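PDB 4R36: putative acyl-[acyl-carrier-protein]--UDP-N-acetylglucosamine O-acyltransferase from Bacteroides fragilis, which probably transfers an acyl chain from acyl carrier protein to UDP-N-acetylglucosamine, the opening step of lipid A synthesis. Local coordinates for residues A[155-161]-A[172-178]; A[118-124]-A[136-142]; A[230-235]-A[248-253]; A[193-197]-A[261-266]. One frame throughout, in Å; residues are numbered along the deposited sequence.

Overall arrangement
Along the long axis of the molecule the contacts come in the order 2, 1, 4, 3; in the chain, 2 closes before 1 opens, and interaction 3 falls between the two segments of interaction 4. Interactions 2 and 1, with centres about 10 Å apart, each pair neighbouring coils of the left-handed beta-helix and share one parallel sheet. Interaction 4, centred about 14 Å from interaction 1, joins the coil stack to helix 257-267: D161 bonds to Y261 of that helix, and D193 to the backbone of R177. Interaction 3, its centre about 12 Å from that of interaction 4, pairs helices 222-237 and 242-252, away from the substrate-binding H138 and Q174 in the coil contacts.

Interaction 1: residues A[155-161]-A[172-178]; sequences AGEIIID and MHQFCRV
R177 and D161 close one end of this pairing with a two-pronged, side-on salt bridge. NE of R177 gives a bond to OD1 of D161 (2.9 Å), on its syn lone pair and close to the guanidinium plane, while NH2 of R177 reaches OD2 of D161 at 2.8 Å from a more tilted position. The two planes are 52° apart. With CG anti to the backbone N (chi1 -178°) and the chain extended to NE, R177 runs past I159 to get there. OD2 of D161 has a second partner, the hydroxyl of Y261, and F265, like Y261 on helix 257-267, packs on both charged residues.

Behind the bridge the strands run parallel, I159 opposite R177 and I160 opposite V178, tied by bonds such as D161 N to V178 O (2.8 Å). On the inner side the extended chain of M172 ends between I158 and I160: its SD lies 3.3 Å from CD1 of I160, and its CE packs on CB of I158 at 3.6 Å.

At the other end two type II turns lie one above the other, joined by F175 N to G156 O (3.0 Å). The carboxylate of E157 lies beside CE1 of F175, and two waters link OE1 of Q174 to G156 N and to OE2 of E157. Q174 is a UDP-N-acetylglucosamine-binding residue, so the water-linked turn region probably borders the substrate site, while the paired charges at the far end probably stabilise each other's ionised forms.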
# COMPACT_ATOMS: atom_id res chain seq x y z
N ALA A 155 -12.34 4.80 2.29
CA ALA A 155 -13.00 5.27 1.10
C ALA A 155 -13.98 6.43 1.46
O ALA A 155 -14.05 6.92 2.60
CB ALA A 155 -13.71 4.12 0.40
N GLY A 156 -14.68 6.92 0.44
CA GLY A 156 -15.53 8.08 0.57
C GLY A 156 -16.58 7.95 1.66
O GLY A 156 -17.20 6.88 1.77
N GLU A 157 -16.75 9.01 2.44
CA GLU A 157 -17.86 9.14 3.36
C GLU A 157 -17.94 8.03 4.41
O GLU A 157 -19.02 7.72 4.91
CB GLU A 157 -19.22 9.24 2.59
CG GLU A 157 -19.31 10.44 1.66
CD GLU A 157 -20.56 10.54 0.80
OE1 GLU A 157 -21.62 10.89 1.35
OE2 GLU A 157 -20.44 10.32 -0.45
N ILE A 158 -16.82 7.47 4.80
CA ILE A 158 -16.78 6.54 5.91
C ILE A 158 -16.81 7.29 7.24
O ILE A 158 -16.67 8.52 7.30
CB ILE A 158 -15.54 5.62 5.86
CG1 ILE A 158 -14.22 6.39 5.96
CG2 ILE A 158 -15.59 4.77 4.60
CD1 ILE A 158 -13.68 6.74 7.35
N ILE A 159 -17.09 6.53 8.29
CA ILE A 159 -17.08 7.02 9.62
C ILE A 159 -16.32 6.07 10.53
O ILE A 159 -16.59 4.87 10.58
CB ILE A 159 -18.50 7.24 10.18
CG1 ILE A 159 -19.25 8.28 9.34
CG2 ILE A 159 -18.46 7.63 11.70
CD1 ILE A 159 -20.73 8.34 9.76
N ILE A 160 -15.39 6.62 11.30
CA ILE A 160 -14.67 5.84 12.31
C ILE A 160 -14.97 6.53 13.66
O ILE A 160 -14.70 7.72 13.85
CB ILE A 160 -13.15 5.78 12.12
CG1 ILE A 160 -12.65 5.47 10.73
CG2 ILE A 160 -12.46 4.95 13.24
CD1 ILE A 160 -12.95 4.18 10.16
N ASP A 161 -15.52 5.74 14.57
CA ASP A 161 -15.85 6.21 15.93
C ASP A 161 -14.58 6.26 16.79
O ASP A 161 -13.54 5.73 16.43
CB ASP A 161 -16.90 5.32 16.60
CG ASP A 161 -18.27 5.37 15.96
OD1 ASP A 161 -18.49 5.95 14.86
OD2 ASP A 161 -19.21 4.71 16.53
N MET A 172 -11.55 -0.35 3.62
CA MET A 172 -12.81 0.04 4.22
C MET A 172 -13.60 0.65 3.08
O MET A 172 -13.22 1.71 2.57
CB MET A 172 -12.55 1.11 5.29
CG MET A 172 -13.81 1.68 5.81
SD MET A 172 -13.67 2.50 7.38
CE MET A 172 -15.40 2.62 7.83
N HIS A 173 -14.62 -0.05 2.66
CA HIS A 173 -15.47 0.38 1.61
C HIS A 173 -16.26 1.69 1.88
O HIS A 173 -16.60 1.99 3.03
CB HIS A 173 -16.47 -0.72 1.39
CG HIS A 173 -17.09 -0.72 0.05
ND1 HIS A 173 -18.33 -0.19 -0.19
CD2 HIS A 173 -16.65 -1.22 -1.13
CE1 HIS A 173 -18.63 -0.33 -1.47
NE2 HIS A 173 -17.63 -0.96 -2.06
N GLN A 174 -16.65 2.41 0.82
CA GLN A 174 -17.40 3.69 0.99
C GLN A 174 -18.63 3.54 1.83
O GLN A 174 -19.32 2.50 1.80
CB GLN A 174 -17.76 4.38 -0.37
CG GLN A 174 -18.41 3.46 -1.34
CD GLN A 174 -18.76 4.17 -2.63
OE1 GLN A 174 -18.32 5.30 -2.87
NE2 GLN A 174 -19.58 3.51 -3.46
N PHE A 175 -18.91 4.57 2.60
CA PHE A 175 -20.11 4.66 3.42
C PHE A 175 -20.12 3.70 4.63
O PHE A 175 -21.17 3.55 5.29
CB PHE A 175 -21.43 4.43 2.61
CG PHE A 175 -21.56 5.27 1.37
CD1 PHE A 175 -21.76 6.64 1.47
CD2 PHE A 175 -21.51 4.69 0.12
CE1 PHE A 175 -21.91 7.44 0.32
CE2 PHE A 175 -21.61 5.48 -1.04
CZ PHE A 175 -21.83 6.86 -0.94
N CYS A 176 -19.06 2.97 4.88
CA CYS A 176 -19.04 2.09 6.07
C CYS A 176 -18.72 2.83 7.34
O CYS A 176 -18.15 3.94 7.33
CB CYS A 176 -18.04 0.95 5.86
SG CYS A 176 -18.73 -0.17 4.59
N ARG A 177 -19.06 2.21 8.46
CA ARG A 177 -18.80 2.76 9.76
C ARG A 177 -18.17 1.70 10.66
O ARG A 177 -18.56 0.52 10.65
CB ARG A 177 -20.14 3.25 10.40
CG ARG A 177 -19.88 3.86 11.75
CD ARG A 177 -21.12 4.57 12.27
NE ARG A 177 -20.97 5.06 13.63
CZ ARG A 177 -21.97 5.37 14.42
NH1 ARG A 177 -23.26 5.31 13.98
NH2 ARG A 177 -21.68 5.75 15.67
N VAL A 178 -17.15 2.13 11.42
CA VAL A 178 -16.45 1.34 12.42
C VAL A 178 -16.72 1.91 13.82
O VAL A 178 -16.46 3.10 14.11
CB VAL A 178 -14.92 1.33 12.16
CG1 VAL A 178 -14.14 0.61 13.24
CG2 VAL A 178 -14.62 0.74 10.78
O HOH W 1 -15.28 6.11 -2.27
O HOH W 2 -18.48 8.15 -1.30

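Interaction 2: residues A[118-124]-A[136-142]; sequences AKGRTIV and VAHDALI
OG1 of T122 is gripped twice: it accepts the backbone N-H of D139 (2.9 Å) and also bonds to the carbonyl of N113. T122 thus holds the backbone of the 137-140 turn, while its CG2 packs 3.7 Å from CG1 of V136.

The carboxylate of D139 is held as well. OD2 takes ND1 of H138 at 2.8 Å; the oxygen lies in the plane of the imidazole but is met on its anti side, out of the carboxylate plane, and it also bonds to the hydroxyl of T116. OD1 receives the backbone N-H of G120 (3.0 Å), an almost straight bond at 174°. CG of D139 stands anti to its carbonyl carbon (chi1 -46°), which turns the acid back toward residues 118-120, where CB of K119 packs 3.4 Å from OD1 of D139. These bonds should restrict the rotation of the carboxylate and probably help to orient H138, a UDP-N-acetylglucosamine-binding residue.

Farther along, I123 pairs in parallel with L141, and V124 with I142; I123 N bonds to A140 O, and I142 N to I123 O. I123 and L141 lie side by side on one face, V124 and I142 on the other.

This is coil-on-coil stacking in a left-handed beta-helix. Strand 97-100 flanks strand 121-124 on one side and strand 159-160 flanks 141-142 on the other, while V136 and I142 point inward against M154 of strand 153-154.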
# COMPACT_ATOMS: atom_id res chain seq x y z
N ALA A 118 -21.14 16.19 -1.60
CA ALA A 118 -21.86 15.20 -0.76
C ALA A 118 -21.89 15.54 0.72
O ALA A 118 -22.78 15.09 1.42
CB ALA A 118 -21.24 13.78 -0.94
N LYS A 119 -20.85 16.22 1.20
CA LYS A 119 -20.76 16.71 2.55
C LYS A 119 -20.00 18.04 2.57
O LYS A 119 -20.54 19.06 2.98
CB LYS A 119 -20.06 15.70 3.50
CG LYS A 119 -20.07 16.18 4.95
CD LYS A 119 -19.42 15.22 5.94
CE LYS A 119 -19.35 15.85 7.30
NZ LYS A 119 -18.78 14.96 8.35
N GLY A 120 -18.75 18.06 2.13
CA GLY A 120 -18.00 19.28 1.97
C GLY A 120 -16.79 19.42 2.82
O GLY A 120 -16.00 20.34 2.63
N ARG A 121 -16.62 18.48 3.76
CA ARG A 121 -15.56 18.53 4.76
C ARG A 121 -15.09 17.08 5.03
O ARG A 121 -15.92 16.23 5.34
CB ARG A 121 -16.09 19.10 6.08
CG ARG A 121 -16.68 20.53 5.93
CD ARG A 121 -17.35 20.97 7.21
NE ARG A 121 -16.41 21.17 8.30
CZ ARG A 121 -16.78 21.37 9.55
NH1 ARG A 121 -18.04 21.46 9.87
NH2 ARG A 121 -15.89 21.52 10.52
N THR A 122 -13.81 16.83 4.80
CA THR A 122 -13.13 15.60 5.26
C THR A 122 -12.60 15.99 6.64
O THR A 122 -11.91 16.99 6.79
CB THR A 122 -12.01 15.21 4.31
OG1 THR A 122 -12.54 15.16 2.99
CG2 THR A 122 -11.40 13.87 4.72
N ILE A 123 -12.93 15.22 7.66
CA ILE A 123 -12.61 15.57 9.04
C ILE A 123 -11.96 14.44 9.80
O ILE A 123 -12.53 13.33 9.90
CB ILE A 123 -13.87 15.97 9.82
CG1 ILE A 123 -14.55 17.20 9.13
CG2 ILE A 123 -13.57 16.23 11.30
CD1 ILE A 123 -15.92 17.53 9.69
N VAL A 124 -10.79 14.74 10.36
CA VAL A 124 -10.09 13.91 11.33
C VAL A 124 -10.07 14.68 12.67
O VAL A 124 -9.84 15.89 12.67
CB VAL A 124 -8.66 13.68 10.89
CG1 VAL A 124 -7.83 12.93 11.93
CG2 VAL A 124 -8.60 12.88 9.60
N VAL A 136 -7.18 8.94 3.46
CA VAL A 136 -8.51 9.38 3.94
C VAL A 136 -9.25 10.10 2.81
O VAL A 136 -8.81 11.16 2.37
CB VAL A 136 -8.36 10.32 5.14
CG1 VAL A 136 -9.73 10.68 5.71
CG2 VAL A 136 -7.53 9.71 6.24
N ALA A 137 -10.31 9.46 2.31
CA ALA A 137 -10.97 9.91 1.13
C ALA A 137 -11.90 11.05 1.46
O ALA A 137 -12.20 11.32 2.63
CB ALA A 137 -11.72 8.80 0.47
N HIS A 138 -12.32 11.71 0.39
CA HIS A 138 -13.31 12.79 0.49
C HIS A 138 -14.49 12.50 1.42
O HIS A 138 -15.07 11.41 1.40
CB HIS A 138 -13.86 13.09 -0.89
CG HIS A 138 -14.68 11.98 -1.47
ND1 HIS A 138 -16.05 11.94 -1.36
CD2 HIS A 138 -14.33 10.95 -2.28
CE1 HIS A 138 -16.51 10.89 -2.01
NE2 HIS A 138 -15.49 10.27 -2.59
N ASP A 139 -14.79 13.46 2.29
CA ASP A 139 -16.00 13.43 3.19
C ASP A 139 -15.94 12.37 4.29
O ASP A 139 -16.92 12.20 5.03
CB ASP A 139 -17.31 13.34 2.44
CG ASP A 139 -17.38 14.33 1.26
OD1 ASP A 139 -17.29 15.52 1.52
OD2 ASP A 139 -17.44 13.91 0.09
N ALA A 140 -14.79 11.68 4.43
CA ALA A 140 -14.62 10.74 5.49
C ALA A 140 -14.56 11.46 6.83
O ALA A 140 -14.29 12.67 6.91
CB ALA A 140 -13.34 9.97 5.29
N LEU A 141 -14.92 10.73 7.87
CA LEU A 141 -14.94 11.22 9.23
C LEU A 141 -14.18 10.22 10.13
O LEU A 141 -14.61 9.07 10.23
CB LEU A 141 -16.37 11.35 9.76
CG LEU A 141 -16.42 11.75 11.26
CD1 LEU A 141 -15.87 13.13 11.53
CD2 LEU A 141 -17.87 11.64 11.79
N ILE A 142 -13.10 10.68 10.75
CA ILE A 142 -12.39 9.95 11.80
C ILE A 142 -12.59 10.70 13.09
O ILE A 142 -12.45 11.93 13.12
CB ILE A 142 -10.90 9.80 11.48
CG1 ILE A 142 -10.76 9.02 10.16
CG2 ILE A 142 -10.15 9.11 12.58
CD1 ILE A 142 -9.30 8.77 9.75
O HOH W 3 -16.18 14.53 7.52

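Interaction 3: residues A[230-235]-A[248-253]; sequences NAYRII and KVEAEV
This is an apolar helix-helix contact in the C-terminal helical region, beyond the last coils of the beta-helix, and no hydrogen bond crosses it. I234 from helix 222-237 and V249 from helix 242-252 carry most of it. The local axes approach to 9.8 Å and run roughly antiparallel, 144° between their directions, with A231 and V249 the closest alpha carbons.

V249 sends its CG2 branch between the side chains of the facing helix. That methyl lies 3.8 Å from CG2 of I234 and 4.1 Å from CG1 of I235, and it also reaches the carbonyl oxygen of A231. Its other branch, CG1, meets CB of A231 at 4.0 Å; the small alanine side chain is consistent with the close approach of the backbones here.

I234 works with two separate ends. CG2, anti to the backbone N, touches V249 and the CB of K248 (4.0 Å), whereas CG1 takes the other direction (chi1 -70°) and carries CD1 to CG2 of V253 at 3.9 Å. V253, the first residue to leave helical geometry at the end of helix 242-252, thereby continues the apolar surface past the helix end and also nears A231.

L240, in the connection between the two helices, packs against both I234 and K248, and A245 adds to the same cluster around I234. Helix 257-267 completes the group: I259 packs on V249, I266 on I235, and R267 forms a salt bridge with E250.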
# COMPACT_ATOMS: atom_id res chain seq x y z
N ASN A 230 -21.13 -11.25 26.46
CA ASN A 230 -22.45 -11.83 26.43
C ASN A 230 -23.39 -11.21 25.43
O ASN A 230 -24.12 -11.94 24.75
CB ASN A 230 -23.06 -11.86 27.83
CG ASN A 230 -22.40 -12.94 28.70
OD1 ASN A 230 -21.86 -13.92 28.17
ND2 ASN A 230 -22.36 -12.72 30.00
N ALA A 231 -23.35 -9.88 25.26
CA ALA A 231 -24.17 -9.29 24.21
C ALA A 231 -23.79 -9.86 22.81
O ALA A 231 -24.66 -10.20 22.01
CB ALA A 231 -24.04 -7.78 24.22
N TYR A 232 -22.49 -9.99 22.55
CA TYR A 232 -22.08 -10.52 21.25
C TYR A 232 -22.27 -11.99 21.04
O TYR A 232 -22.46 -12.43 19.90
CB TYR A 232 -20.68 -10.06 20.89
CG TYR A 232 -20.66 -8.62 20.43
CD1 TYR A 232 -21.25 -8.26 19.25
CD2 TYR A 232 -20.05 -7.62 21.20
CE1 TYR A 232 -21.32 -6.91 18.85
CE2 TYR A 232 -20.02 -6.29 20.78
CZ TYR A 232 -20.65 -5.94 19.58
OH TYR A 232 -20.68 -4.66 19.09
N ARG A 233 -22.27 -12.76 22.11
CA ARG A 233 -22.76 -14.17 22.03
C ARG A 233 -24.18 -14.24 21.62
O ARG A 233 -24.55 -15.05 20.82
CB ARG A 233 -22.59 -14.96 23.35
CG ARG A 233 -21.18 -15.23 23.71
CD ARG A 233 -20.98 -15.97 25.06
NE ARG A 233 -19.55 -15.89 25.35
CZ ARG A 233 -18.95 -15.33 26.40
NH1 ARG A 233 -19.65 -14.78 27.39
NH2 ARG A 233 -17.62 -15.34 26.47
N ILE A 234 -25.03 -13.37 22.17
CA ILE A 234 -26.39 -13.29 21.75
C ILE A 234 -26.48 -12.85 20.29
O ILE A 234 -27.27 -13.39 19.56
CB ILE A 234 -27.22 -12.34 22.64
CG1 ILE A 234 -27.41 -12.97 24.02
CG2 ILE A 234 -28.59 -12.03 22.01
CD1 ILE A 234 -27.79 -11.96 25.10
N ILE A 235 -25.73 -11.83 19.91
CA ILE A 235 -25.86 -11.28 18.58
C ILE A 235 -25.35 -12.23 17.49
O ILE A 235 -25.98 -12.40 16.47
CB ILE A 235 -25.17 -9.87 18.50
CG1 ILE A 235 -25.99 -8.87 19.28
CG2 ILE A 235 -25.04 -9.38 17.05
CD1 ILE A 235 -25.23 -7.66 19.75
N LYS A 248 -33.26 -9.46 22.99
CA LYS A 248 -32.75 -10.26 24.04
C LYS A 248 -31.59 -9.62 24.82
O LYS A 248 -31.49 -9.70 26.08
CB LYS A 248 -32.32 -11.61 23.51
CG LYS A 248 -31.94 -12.63 24.59
CD LYS A 248 -31.69 -13.99 23.98
CE LYS A 248 -31.78 -15.06 25.05
NZ LYS A 248 -30.86 -16.16 24.74
N VAL A 249 -30.69 -8.95 24.08
CA VAL A 249 -29.63 -8.18 24.73
C VAL A 249 -30.23 -7.15 25.70
O VAL A 249 -29.76 -7.02 26.84
CB VAL A 249 -28.73 -7.43 23.71
CG1 VAL A 249 -27.83 -6.45 24.46
CG2 VAL A 249 -27.89 -8.40 22.89
N GLU A 250 -31.22 -6.41 25.23
CA GLU A 250 -31.88 -5.42 26.07
C GLU A 250 -32.55 -6.05 27.31
O GLU A 250 -32.58 -5.44 28.35
CB GLU A 250 -32.88 -4.59 25.30
CG GLU A 250 -32.19 -3.63 24.35
CD GLU A 250 -33.07 -2.78 23.47
OE1 GLU A 250 -34.07 -3.24 22.90
OE2 GLU A 250 -32.73 -1.57 23.27
N ALA A 251 -33.06 -7.25 27.17
CA ALA A 251 -33.76 -7.95 28.26
C ALA A 251 -32.85 -8.64 29.22
O ALA A 251 -33.16 -8.73 30.37
CB ALA A 251 -34.75 -8.98 27.71
N GLU A 252 -31.70 -9.12 28.78
CA GLU A 252 -30.92 -10.07 29.55
C GLU A 252 -29.54 -9.63 29.93
O GLU A 252 -28.99 -10.24 30.81
CB GLU A 252 -30.79 -11.40 28.80
CG GLU A 252 -32.13 -11.97 28.44
CD GLU A 252 -32.11 -13.46 28.16
OE1 GLU A 252 -31.08 -14.13 28.31
OE2 GLU A 252 -33.16 -13.94 27.76
N VAL A 253 -28.98 -8.61 29.28
CA VAL A 253 -27.60 -8.18 29.61
C VAL A 253 -27.68 -6.94 30.48
O VAL A 253 -28.38 -6.03 30.12
CB VAL A 253 -26.80 -7.85 28.36
CG1 VAL A 253 -25.38 -7.41 28.75
CG2 VAL A 253 -26.79 -9.06 27.43

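Interaction 4: residues A[193-197]-A[261-266]; sequences DIPPY and YIVDFI
The segment 193-197 has no regular secondary structure; its backbone stays extended through P196 and turns only at Y197, whose phi is positive. It runs beside one flank of helix 257-267, with P195 nearest F265 and P196 nearest I262 by alpha carbons. No hydrogen bond joins the two segments; the contact is made by apolar and CH-pi packing.

P196 packs on two aromatic rings one helical turn apart, each by a different carbon. Its CG stands over the centre of the Y261 ring, 3.8 Å from the centroid and 9° off the normal, while its CD lies over a face of F265, 4.0 Å from that centroid and nearer the rim; both are CH-pi contacts. Y261 and F265 each hold CG anti to the backbone N, which sends both rings out toward the loop. F265 reaches farther along it, CZ lying 3.3 Å from the carbonyl oxygen of I194. Next to it CG1 of I266 packs on CB of P195 at 3.9 Å.

Y197 closes the other end. Its OH lies at the edge of the Y261 ring, 3.5 Å from CD2 of Y261, and CG1 of I262 meets the edge of the Y197 ring, 3.8 Å from CD2 of Y197. The ring planes of Y197 and Y261 are 86° apart.

Y232 of helix 222-237 bonds through its hydroxyl to the carbonyl of P196, and the hydroxyl of Y261 bonds to the backbone N of G180. Here the loop after the last coil strand, 189-190, is packed on helix 257-267, within the two-part architecture of LpxA acyltransferases: a left-handed beta-helix followed by a C-terminal helical domain.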
# COMPACT_ATOMS: atom_id res chain seq x y z
N ASP A 193 -20.84 -2.54 8.23
CA ASP A 193 -20.41 -1.87 9.41
C ASP A 193 -19.78 -2.85 10.43
O ASP A 193 -20.16 -4.06 10.54
CB ASP A 193 -21.59 -1.11 10.03
CG ASP A 193 -22.15 -0.02 9.12
OD1 ASP A 193 -21.44 0.58 8.30
OD2 ASP A 193 -23.39 0.21 9.18
N ILE A 194 -18.86 -2.34 11.24
CA ILE A 194 -18.23 -3.11 12.31
C ILE A 194 -18.65 -2.59 13.67
O ILE A 194 -18.30 -1.48 14.03
CB ILE A 194 -16.72 -3.11 12.19
CG1 ILE A 194 -16.34 -3.63 10.78
CG2 ILE A 194 -16.08 -3.98 13.24
CD1 ILE A 194 -14.87 -3.72 10.58
N PRO A 195 -19.38 -3.41 14.43
CA PRO A 195 -19.96 -2.88 15.67
C PRO A 195 -18.91 -2.74 16.77
O PRO A 195 -17.84 -3.39 16.70
CB PRO A 195 -21.07 -3.92 16.01
CG PRO A 195 -20.50 -5.17 15.46
CD PRO A 195 -19.80 -4.78 14.18
N PRO A 196 -19.21 -1.96 17.82
CA PRO A 196 -18.16 -1.57 18.79
C PRO A 196 -17.61 -2.69 19.63
O PRO A 196 -18.33 -3.69 19.84
CB PRO A 196 -18.84 -0.54 19.64
CG PRO A 196 -20.27 -0.69 19.40
CD PRO A 196 -20.44 -1.21 18.01
N TYR A 197 -16.35 -2.58 20.04
CA TYR A 197 -15.69 -3.47 20.98
C TYR A 197 -15.18 -4.82 20.41
O TYR A 197 -14.65 -5.61 21.15
CB TYR A 197 -16.59 -3.76 22.22
CG TYR A 197 -17.15 -2.54 22.85
CD1 TYR A 197 -16.31 -1.65 23.49
CD2 TYR A 197 -18.51 -2.32 22.89
CE1 TYR A 197 -16.81 -0.49 24.08
CE2 TYR A 197 -19.03 -1.15 23.44
CZ TYR A 197 -18.17 -0.28 24.08
OH TYR A 197 -18.65 0.87 24.57
N TYR A 261 -24.68 1.31 23.50
CA TYR A 261 -23.96 1.68 22.31
C TYR A 261 -23.95 0.52 21.31
O TYR A 261 -24.21 0.71 20.13
CB TYR A 261 -22.56 2.09 22.69
CG TYR A 261 -21.59 2.44 21.60
CD1 TYR A 261 -22.00 3.06 20.38
CD2 TYR A 261 -20.25 2.33 21.85
CE1 TYR A 261 -21.06 3.48 19.44
CE2 TYR A 261 -19.29 2.78 20.94
CZ TYR A 261 -19.71 3.35 19.75
OH TYR A 261 -18.70 3.69 18.88
N ILE A 262 -23.71 -0.70 21.79
CA ILE A 262 -23.76 -1.87 20.90
C ILE A 262 -25.12 -1.95 20.22
O ILE A 262 -25.25 -2.07 18.98
CB ILE A 262 -23.50 -3.14 21.69
CG1 ILE A 262 -22.09 -3.20 22.18
CG2 ILE A 262 -23.84 -4.40 20.91
CD1 ILE A 262 -21.88 -4.27 23.24
N VAL A 263 -26.17 -1.85 21.03
CA VAL A 263 -27.54 -1.98 20.50
C VAL A 263 -27.91 -0.88 19.51
O VAL A 263 -28.40 -1.12 18.42
CB VAL A 263 -28.56 -2.11 21.66
CG1 VAL A 263 -29.97 -1.99 21.14
CG2 VAL A 263 -28.33 -3.42 22.40
N ASP A 264 -27.68 0.35 19.88
CA ASP A 264 -28.00 1.47 19.03
C ASP A 264 -27.22 1.40 17.70
O ASP A 264 -27.79 1.67 16.64
CB ASP A 264 -27.59 2.76 19.73
CG ASP A 264 -28.24 3.99 19.08
OD1 ASP A 264 -29.44 4.23 19.31
OD2 ASP A 264 -27.60 4.66 18.28
N PHE A 265 -25.91 1.12 17.81
CA PHE A 265 -25.08 1.03 16.65
C PHE A 265 -25.64 0.00 15.63
O PHE A 265 -25.85 0.32 14.47
CB PHE A 265 -23.65 0.61 17.02
CG PHE A 265 -22.70 0.63 15.83
CD1 PHE A 265 -22.70 -0.39 14.91
CD2 PHE A 265 -21.76 1.63 15.68
CE1 PHE A 265 -21.81 -0.41 13.83
CE2 PHE A 265 -20.87 1.63 14.61
CZ PHE A 265 -20.87 0.60 13.70
N ILE A 266 -25.98 -1.20 16.11
CA ILE A 266 -26.48 -2.24 15.21
C ILE A 266 -27.88 -1.91 14.71
O ILE A 266 -28.18 -2.05 13.51
CB ILE A 266 -26.44 -3.60 15.88
CG1 ILE A 266 -24.95 -3.91 16.23
CG2 ILE A 266 -27.11 -4.67 15.04
CD1 ILE A 266 -24.77 -5.05 17.19